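Local atomic coordinates of dehydratase, IlvD/Edd family (Caulobacter crescentus, PDB entry 5OYN), a protein that catalyses the dehydration of D-xylonate to 2-dehydro-3-deoxy-D-arabinonate, and of D-gluconate likewise, as a homotetramer that uses a [2Fe-2S] cluster and magnesium. Residues S182-A187 with T501-S506; E411-R416 with S489-G494. All coordinates share one frame; numbering follows the deposited sequence.

Contact 1: S182-A187 with T501-S506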
ATOM      1  N   SER A 182     -10.995  -9.414  35.209  1.00 65.45           N
ATOM      2  CA  SER A 182      -9.747  -9.052  35.856  1.00 68.50           C
ATOM      3  C   SER A 182      -9.932  -7.926  36.851  1.00 69.84           C
ATOM      4  O   SER A 182      -9.113  -7.800  37.769  1.00 72.24           O
ATOM      5  CB  SER A 182      -8.687  -8.675  34.813  1.00 63.79           C
ATOM      6  OG  SER A 182      -8.116  -9.855  34.265  1.00 70.33           O
ATOM      7  N   ARG A 183     -10.975  -7.102  36.680  1.00 66.77           N
ATOM      8  CA  ARG A 183     -11.317  -6.113  37.698  1.00 69.21           C
ATOM      9  C   ARG A 183     -11.675  -6.790  39.019  1.00 70.88           C
ATOM     10  O   ARG A 183     -11.385  -6.254  40.095  1.00 71.70           O
ATOM     11  CB  ARG A 183     -12.469  -5.226  37.209  1.00 61.35           C
ATOM     12  CG  ARG A 183     -12.047  -4.111  36.255  1.00 65.07           C
ATOM     13  CD  ARG A 183     -12.827  -2.819  36.476  1.00 63.70           C
ATOM     14  NE  ARG A 183     -13.898  -2.622  35.497  1.00 63.51           N
ATOM     15  CZ  ARG A 183     -14.295  -1.440  35.010  1.00 68.50           C
ATOM     16  NH1 ARG A 183     -13.725  -0.306  35.393  1.00 65.03           N
ATOM     17  NH2 ARG A 183     -15.285  -1.387  34.131  1.00 71.45           N
ATOM     18  N   ARG A 184     -12.269  -7.983  38.954  1.00 67.40           N
ATOM     19  CA  ARG A 184     -12.677  -8.689  40.159  1.00 72.22           C
ATOM     20  C   ARG A 184     -11.498  -9.365  40.842  1.00 75.16           C
ATOM     21  O   ARG A 184     -11.403  -9.355  42.075  1.00 79.56           O
ATOM     22  CB  ARG A 184     -13.759  -9.712  39.811  1.00 70.13           C
ATOM     23  CG  ARG A 184     -15.006  -9.058  39.240  1.00 71.58           C
ATOM     24  CD  ARG A 184     -16.120 -10.057  39.063  1.00 74.30           C
ATOM     25  NE  ARG A 184     -16.858  -9.838  37.825  1.00 77.53           N
ATOM     26  CZ  ARG A 184     -17.029 -10.770  36.892  1.00 78.84           C
ATOM     27  NH1 ARG A 184     -16.511 -11.987  37.066  1.00 77.50           N
ATOM     28  NH2 ARG A 184     -17.720 -10.488  35.792  1.00 71.80           N
ATOM     29  N   LYS A 185     -10.592  -9.952  40.064  1.00 74.27           N
ATOM     30  CA  LYS A 185      -9.456 -10.645  40.657  1.00 75.71           C
ATOM     31  C   LYS A 185      -8.417  -9.671  41.198  1.00 75.89           C
ATOM     32  O   LYS A 185      -7.736  -9.977  42.179  1.00 78.22           O
ATOM     33  CB  LYS A 185      -8.851 -11.593  39.629  1.00 75.16           C
ATOM     34  CG  LYS A 185      -9.902 -12.417  38.899  1.00 76.39           C
ATOM     35  CD  LYS A 185      -9.373 -13.791  38.534  1.00 84.39           C
ATOM     36  CE  LYS A 185      -9.571 -14.080  37.050  1.00 92.98           C
ATOM     37  NZ  LYS A 185     -10.653 -15.076  36.807  1.00 87.78           N
ATOM     38  N   LEU A 186      -8.295  -8.493  40.593  1.00 77.83           N
ATOM     39  CA  LEU A 186      -7.395  -7.483  41.137  1.00 78.23           C
ATOM     40  C   LEU A 186      -7.918  -6.924  42.450  1.00 81.47           C
ATOM     41  O   LEU A 186      -7.126  -6.604  43.347  1.00 84.99           O
ATOM     42  CB  LEU A 186      -7.196  -6.352  40.134  1.00 72.38           C
ATOM     43  CG  LEU A 186      -6.223  -5.257  40.559  1.00 76.97           C
ATOM     44  CD1 LEU A 186      -4.782  -5.715  40.356  1.00 77.87           C
ATOM     45  CD2 LEU A 186      -6.492  -3.969  39.790  1.00 74.23           C
ATOM     46  N   ALA A 187      -9.239  -6.787  42.579  1.00 81.54           N
ATOM     47  CA  ALA A 187      -9.818  -6.362  43.850  1.00 81.91           C
ATOM     48  C   ALA A 187      -9.662  -7.450  44.904  1.00 81.97           C
ATOM     49  O   ALA A 187      -9.236  -7.180  46.032  1.00 84.23           O
ATOM     50  CB  ALA A 187     -11.290  -5.993  43.663  1.00 78.91           C
ATOM     51  N   THR A 501     -19.711  -7.122  25.936  1.00 54.08           N
ATOM     52  CA  THR A 501     -18.867  -8.160  26.488  1.00 56.25           C
ATOM     53  C   THR A 501     -19.091  -8.356  27.979  1.00 57.08           C
ATOM     54  O   THR A 501     -18.380  -9.157  28.602  1.00 54.93           O
ATOM     55  CB  THR A 501     -17.399  -7.808  26.213  1.00 52.77           C
ATOM     56  OG1 THR A 501     -17.048  -6.616  26.929  1.00 51.66           O
ATOM     57  CG2 THR A 501     -17.215  -7.537  24.738  1.00 51.56           C
ATOM     58  N   ALA A 502     -20.041  -7.638  28.573  1.00 52.80           N
ATOM     59  CA  ALA A 502     -20.270  -7.787  30.000  1.00 57.81           C
ATOM     60  C   ALA A 502     -20.971  -9.105  30.291  1.00 57.70           C
ATOM     61  O   ALA A 502     -21.799  -9.577  29.504  1.00 57.78           O
ATOM     62  CB  ALA A 502     -21.092  -6.623  30.549  1.00 63.39           C
ATOM     63  N   ASP A 503     -20.600  -9.713  31.416  1.00 61.87           N
ATOM     64  CA  ASP A 503     -21.267 -10.885  31.975  1.00 67.04           C
ATOM     65  C   ASP A 503     -22.061 -10.505  33.230  1.00 69.02           C
ATOM     66  O   ASP A 503     -22.178 -11.286  34.182  1.00 69.93           O
ATOM     67  CB  ASP A 503     -20.256 -11.989  32.280  1.00 64.32           C
ATOM     68  CG  ASP A 503     -19.088 -11.493  33.127  1.00 75.04           C
ATOM     69  OD1 ASP A 503     -18.872 -10.257  33.192  1.00 74.64           O
ATOM     70  OD2 ASP A 503     -18.385 -12.334  33.732  1.00 80.88           O
ATOM     71  N   SER A 504     -22.643  -9.302  33.223  1.00 62.83           N
ATOM     72  CA  SER A 504     -23.464  -8.791  34.311  1.00 64.99           C
ATOM     73  C   SER A 504     -24.920  -8.798  33.875  1.00 69.99           C
ATOM     74  O   SER A 504     -25.237  -8.183  32.844  1.00 71.96           O
ATOM     75  CB  SER A 504     -23.044  -7.371  34.685  1.00 63.29           C
ATOM     76  OG  SER A 504     -21.751  -7.350  35.243  1.00 73.16           O
ATOM     77  N   PRO A 505     -25.841  -9.459  34.607  1.00 64.17           N
ATOM     78  CA  PRO A 505     -27.269  -9.426  34.231  1.00 62.97           C
ATOM     79  C   PRO A 505     -27.918  -8.095  34.590  1.00 62.61           C
ATOM     80  O   PRO A 505     -28.803  -8.014  35.428  1.00 65.91           O
ATOM     81  CB  PRO A 505     -27.848 -10.597  35.036  1.00 58.47           C
ATOM     82  CG  PRO A 505     -26.996 -10.659  36.261  1.00 65.41           C
ATOM     83  CD  PRO A 505     -25.608 -10.204  35.858  1.00 65.89           C
ATOM     84  N   SER A 506     -27.460  -7.029  33.950  1.00 64.21           N
ATOM     85  CA  SER A 506     -27.849  -5.697  34.369  1.00 59.18           C
ATOM     86  C   SER A 506     -29.195  -5.310  33.778  1.00 59.56           C
ATOM     87  O   SER A 506     -29.650  -5.866  32.778  1.00 59.45           O
ATOM     88  CB  SER A 506     -26.802  -4.664  33.947  1.00 65.19           C
ATOM     89  OG  SER A 506     -25.534  -4.934  34.515  1.00 67.36           O
TER

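Contact 2: E411-R416 with S489-G494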
ATOM      1  N   GLU A 411     -25.691 -18.904  37.678  1.00 79.43           N
ATOM      2  CA  GLU A 411     -26.462 -19.799  38.533  1.00 75.83           C
ATOM      3  C   GLU A 411     -26.356 -19.409  40.006  1.00 76.32           C
ATOM      4  O   GLU A 411     -27.317 -19.592  40.761  1.00 80.88           O
ATOM      5  CB  GLU A 411     -26.024 -21.244  38.312  1.00 78.31           C
ATOM      6  CG  GLU A 411     -24.623 -21.544  38.764  1.00 85.36           C
ATOM      7  CD  GLU A 411     -24.516 -22.912  39.400  1.00 95.00           C
ATOM      8  OE1 GLU A 411     -23.511 -23.616  39.130  1.00 94.51           O
ATOM      9  OE2 GLU A 411     -25.438 -23.278  40.167  1.00 94.33           O
ATOM     10  N   GLU A 412     -25.216 -18.861  40.432  1.00 76.70           N
ATOM     11  CA  GLU A 412     -25.117 -18.357  41.798  1.00 77.32           C
ATOM     12  C   GLU A 412     -26.020 -17.143  42.001  1.00 79.20           C
ATOM     13  O   GLU A 412     -26.673 -17.015  43.045  1.00 82.02           O
ATOM     14  CB  GLU A 412     -23.664 -18.016  42.126  1.00 79.40           C
ATOM     15  CG  GLU A 412     -23.278 -18.292  43.573  1.00 88.64           C
ATOM     16  CD  GLU A 412     -23.533 -19.738  43.986  1.00101.77           C
ATOM     17  OE1 GLU A 412     -23.171 -20.653  43.211  1.00101.76           O
ATOM     18  OE2 GLU A 412     -24.104 -19.961  45.080  1.00103.82           O
ATOM     19  N   PHE A 413     -26.060 -16.241  41.015  1.00 76.34           N
ATOM     20  CA  PHE A 413     -26.994 -15.116  41.044  1.00 72.36           C
ATOM     21  C   PHE A 413     -28.434 -15.606  41.113  1.00 74.67           C
ATOM     22  O   PHE A 413     -29.243 -15.065  41.875  1.00 75.66           O
ATOM     23  CB  PHE A 413     -26.769 -14.244  39.804  1.00 66.38           C
ATOM     24  CG  PHE A 413     -27.641 -13.007  39.719  1.00 68.64           C
ATOM     25  CD1 PHE A 413     -28.956 -13.083  39.264  1.00 70.71           C
ATOM     26  CD2 PHE A 413     -27.115 -11.750  40.018  1.00 70.95           C
ATOM     27  CE1 PHE A 413     -29.744 -11.934  39.156  1.00 64.96           C
ATOM     28  CE2 PHE A 413     -27.892 -10.598  39.909  1.00 67.90           C
ATOM     29  CZ  PHE A 413     -29.210 -10.693  39.482  1.00 67.26           C
ATOM     30  N   ARG A 414     -28.770 -16.628  40.318  1.00 70.81           N
ATOM     31  CA  ARG A 414     -30.118 -17.180  40.331  1.00 70.85           C
ATOM     32  C   ARG A 414     -30.499 -17.668  41.726  1.00 73.99           C
ATOM     33  O   ARG A 414     -31.516 -17.243  42.285  1.00 73.84           O
ATOM     34  CB  ARG A 414     -30.230 -18.308  39.309  1.00 68.98           C
ATOM     35  CG  ARG A 414     -31.653 -18.792  39.090  1.00 72.20           C
ATOM     36  CD  ARG A 414     -31.768 -19.698  37.877  1.00 73.36           C
ATOM     37  NE  ARG A 414     -31.344 -19.020  36.652  1.00 87.48           N
ATOM     38  CZ  ARG A 414     -32.112 -18.204  35.929  1.00 87.39           C
ATOM     39  NH1 ARG A 414     -33.371 -17.951  36.294  1.00 83.58           N
ATOM     40  NH2 ARG A 414     -31.614 -17.637  34.833  1.00 83.39           N
ATOM     41  N   LYS A 415     -29.676 -18.544  42.314  1.00 75.76           N
ATOM     42  CA  LYS A 415     -29.950 -19.068  43.652  1.00 75.19           C
ATOM     43  C   LYS A 415     -30.110 -17.964  44.690  1.00 73.12           C
ATOM     44  O   LYS A 415     -30.908 -18.103  45.617  1.00 80.05           O
ATOM     45  CB  LYS A 415     -28.831 -20.016  44.087  1.00 75.97           C
ATOM     46  CG  LYS A 415     -29.046 -21.464  43.674  1.00 82.74           C
ATOM     47  CD  LYS A 415     -27.866 -22.342  44.078  1.00 89.38           C
ATOM     48  CE  LYS A 415     -27.442 -23.262  42.933  1.00 95.36           C
ATOM     49  NZ  LYS A 415     -25.965 -23.520  42.922  1.00 97.49           N
ATOM     50  N   ARG A 416     -29.375 -16.865  44.556  1.00 73.68           N
ATOM     51  CA  ARG A 416     -29.383 -15.851  45.602  1.00 75.93           C
ATOM     52  C   ARG A 416     -30.639 -14.984  45.565  1.00 77.68           C
ATOM     53  O   ARG A 416     -31.195 -14.654  46.620  1.00 80.15           O
ATOM     54  CB  ARG A 416     -28.129 -14.976  45.497  1.00 78.11           C
ATOM     55  CG  ARG A 416     -27.936 -14.037  46.684  1.00 79.11           C
ATOM     56  CD  ARG A 416     -26.708 -13.148  46.548  1.00 84.37           C
ATOM     57  NE  ARG A 416     -25.553 -13.863  46.017  1.00 94.09           N
ATOM     58  CZ  ARG A 416     -24.742 -14.609  46.760  1.00 97.55           C
ATOM     59  NH1 ARG A 416     -24.966 -14.731  48.067  1.00 93.91           N
ATOM     60  NH2 ARG A 416     -23.708 -15.231  46.198  1.00 91.64           N
ATOM     61  N   SER A 489     -21.294 -11.052  41.940  1.00 71.12           N
ATOM     62  CA  SER A 489     -22.099 -10.005  41.335  1.00 71.18           C
ATOM     63  C   SER A 489     -23.273  -9.662  42.242  1.00 73.90           C
ATOM     64  O   SER A 489     -23.827 -10.538  42.915  1.00 72.76           O
ATOM     65  CB  SER A 489     -22.605 -10.426  39.952  1.00 66.25           C
ATOM     66  OG  SER A 489     -23.094 -11.754  39.972  1.00 75.11           O
ATOM     67  N   LEU A 490     -23.622  -8.382  42.269  1.00 64.39           N
ATOM     68  CA  LEU A 490     -24.879  -7.904  42.801  1.00 69.22           C
ATOM     69  C   LEU A 490     -25.749  -7.382  41.671  1.00 68.43           C
ATOM     70  O   LEU A 490     -25.256  -7.120  40.568  1.00 65.93           O
ATOM     71  CB  LEU A 490     -24.665  -6.805  43.852  1.00 68.91           C
ATOM     72  CG  LEU A 490     -23.706  -7.191  44.979  1.00 73.15           C
ATOM     73  CD1 LEU A 490     -23.173  -5.943  45.668  1.00 67.11           C
ATOM     74  CD2 LEU A 490     -24.348  -8.173  45.981  1.00 69.02           C
ATOM     75  N   PRO A 491     -27.059  -7.271  41.888  1.00 68.18           N
ATOM     76  CA  PRO A 491     -27.925  -6.729  40.841  1.00 63.98           C
ATOM     77  C   PRO A 491     -27.519  -5.307  40.492  1.00 65.06           C
ATOM     78  O   PRO A 491     -26.992  -4.562  41.324  1.00 63.65           O
ATOM     79  CB  PRO A 491     -29.329  -6.791  41.457  1.00 68.22           C
ATOM     80  CG  PRO A 491     -29.135  -7.176  42.884  1.00 74.05           C
ATOM     81  CD  PRO A 491     -27.839  -7.895  42.967  1.00 70.28           C
ATOM     82  N   THR A 492     -27.743  -4.949  39.232  1.00 64.27           N
ATOM     83  CA  THR A 492     -27.214  -3.716  38.675  1.00 63.74           C
ATOM     84  C   THR A 492     -28.297  -3.062  37.842  1.00 63.96           C
ATOM     85  O   THR A 492     -29.096  -3.747  37.191  1.00 67.37           O
ATOM     86  CB  THR A 492     -25.957  -3.967  37.816  1.00 66.68           C
ATOM     87  OG1 THR A 492     -26.099  -5.200  37.093  1.00 69.20           O
ATOM     88  CG2 THR A 492     -24.706  -4.038  38.688  1.00 64.61           C
ATOM     89  N   LEU A 493     -28.332  -1.729  37.886  1.00 58.40           N
ATOM     90  CA  LEU A 493     -29.333  -0.976  37.148  1.00 58.54           C
ATOM     91  C   LEU A 493     -28.811   0.434  36.912  1.00 58.88           C
ATOM     92  O   LEU A 493     -28.146   1.001  37.782  1.00 59.14           O
ATOM     93  CB  LEU A 493     -30.662  -0.945  37.914  1.00 63.74           C
ATOM     94  CG  LEU A 493     -31.715   0.063  37.454  1.00 60.44           C
ATOM     95  CD1 LEU A 493     -33.062  -0.587  37.528  1.00 68.37           C
ATOM     96  CD2 LEU A 493     -31.689   1.302  38.333  1.00 62.13           C
ATOM     97  N   GLY A 494     -29.114   0.988  35.740  1.00 58.16           N
ATOM     98  CA  GLY A 494     -28.698   2.348  35.431  1.00 59.89           C
ATOM     99  C   GLY A 494     -29.319   2.831  34.138  1.00 61.25           C
ATOM    100  O   GLY A 494     -29.906   2.054  33.378  1.00 59.71           O
TER

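Contact 1: S182-A187 with T501-S506
R184 and D503 reach toward each other from opposite directions and meet in a salt bridge. The backbones stay far apart, with the CA atoms of R184 and D503 12.1 Å from each other. The long arginine does most of the spanning. It leaves helix 177-187 on the side that faces the loop, with CG anti to its own carbonyl carbon (chi1 -61°), and the chain bends at chi3. Only one nitrogen makes the bridge. NH2 of R184 donates to OD2 of D503 at 2.8 Å, and the N-H points almost straight at the oxygen, at 170°. OD2 lies practically in the guanidinium plane, so the acid is met at the edge of the group and not over a face. The two planes are turned 32° against each other. On the acid, the nitrogen arrives on the syn side of OD2 but well out of the carboxylate plane. OD1 of D503 also approaches NH2 of R184, at 2.9 Å, but OD2 is the hydrogen-bonded oxygen. This is a single-nitrogen bridge, not the paired bidentate form. Around it, the arginine side chain rests on L483 of helix 480-484 and on Q477, while D503 packs on W180. R181 offers OD2 of D503 a second, long and weak ion pair. The neighbouring R183 turns elsewhere, to D31 and to the C-terminal carboxylate of H600, both of a second subunit. The chemistry implies a polar tie at the surface: one salt bridge, beside the W180 to T501 hydrogen bond of the same helix, ties the N-terminal family region to a C-terminal loop.

Contact 2: E411-R416 with S489-G494
F413 and S489 mark the closest backbone approach, with their CA atoms 7.1 Å apart. One segment is the start of helix 411-417. The other is an extended loop, S489 to P491, that runs into strand 492-494. No hydrogen bond joins the two, and the ring of F413 bridges the gap to the backbone and side chains of the loop. F413 carries the contact. Its CG stands anti to the backbone N (chi1 -178°), which sends the ring from the helix toward the loop. The ring meets the loop with its edge, through CD2 and CE2. CE2 of F413 lies 4.0 Å from N of P491 and 4.1 Å from CD of P491. CA of P491 is near the plane of the ring. Further round the same edge, CD2 of F413 is 4.0 Å from OG of S489, a van der Waals approach. Other residues complete the setting. The ring of Y417 meets that of F413 with the planes at about 50°, and P505 also packs on F413. L490 and P491 in turn touch Y417. Within the helix, NZ of K415 forms a salt bridge with OE2 of E411 at 2.8 Å, one turn back. The contact is thus mostly buried van der Waals packing, a phenylalanine edge against a proline and backbone atoms, with a serine hydroxyl at one end. It sets the short helix against the entry to strand 492-494 of the mixed sheet.

In the fold
From the N terminus, the chain first passes helix 177-187, which supplies the 182-187 side of contact 1. It then runs through more than 200 residues to helix 411-417, where contact 2 opens. Contact 2 closes a loop of 72 residues on returning at 489-494, and contact 1 closes later, at 501-506. Contact 2 is therefore nested inside the much longer loop of contact 1. Their centres are 12 Å apart, and the segments 489-494 and 501-506 touch directly: OG of S506 and OG1 of T492 lie 2.7 Å apart, a probable hydrogen bond. Together they link helices 177-187 and 411-417 to the region around strand 492-494, which pairs with 455-460 and with the start of 507-511.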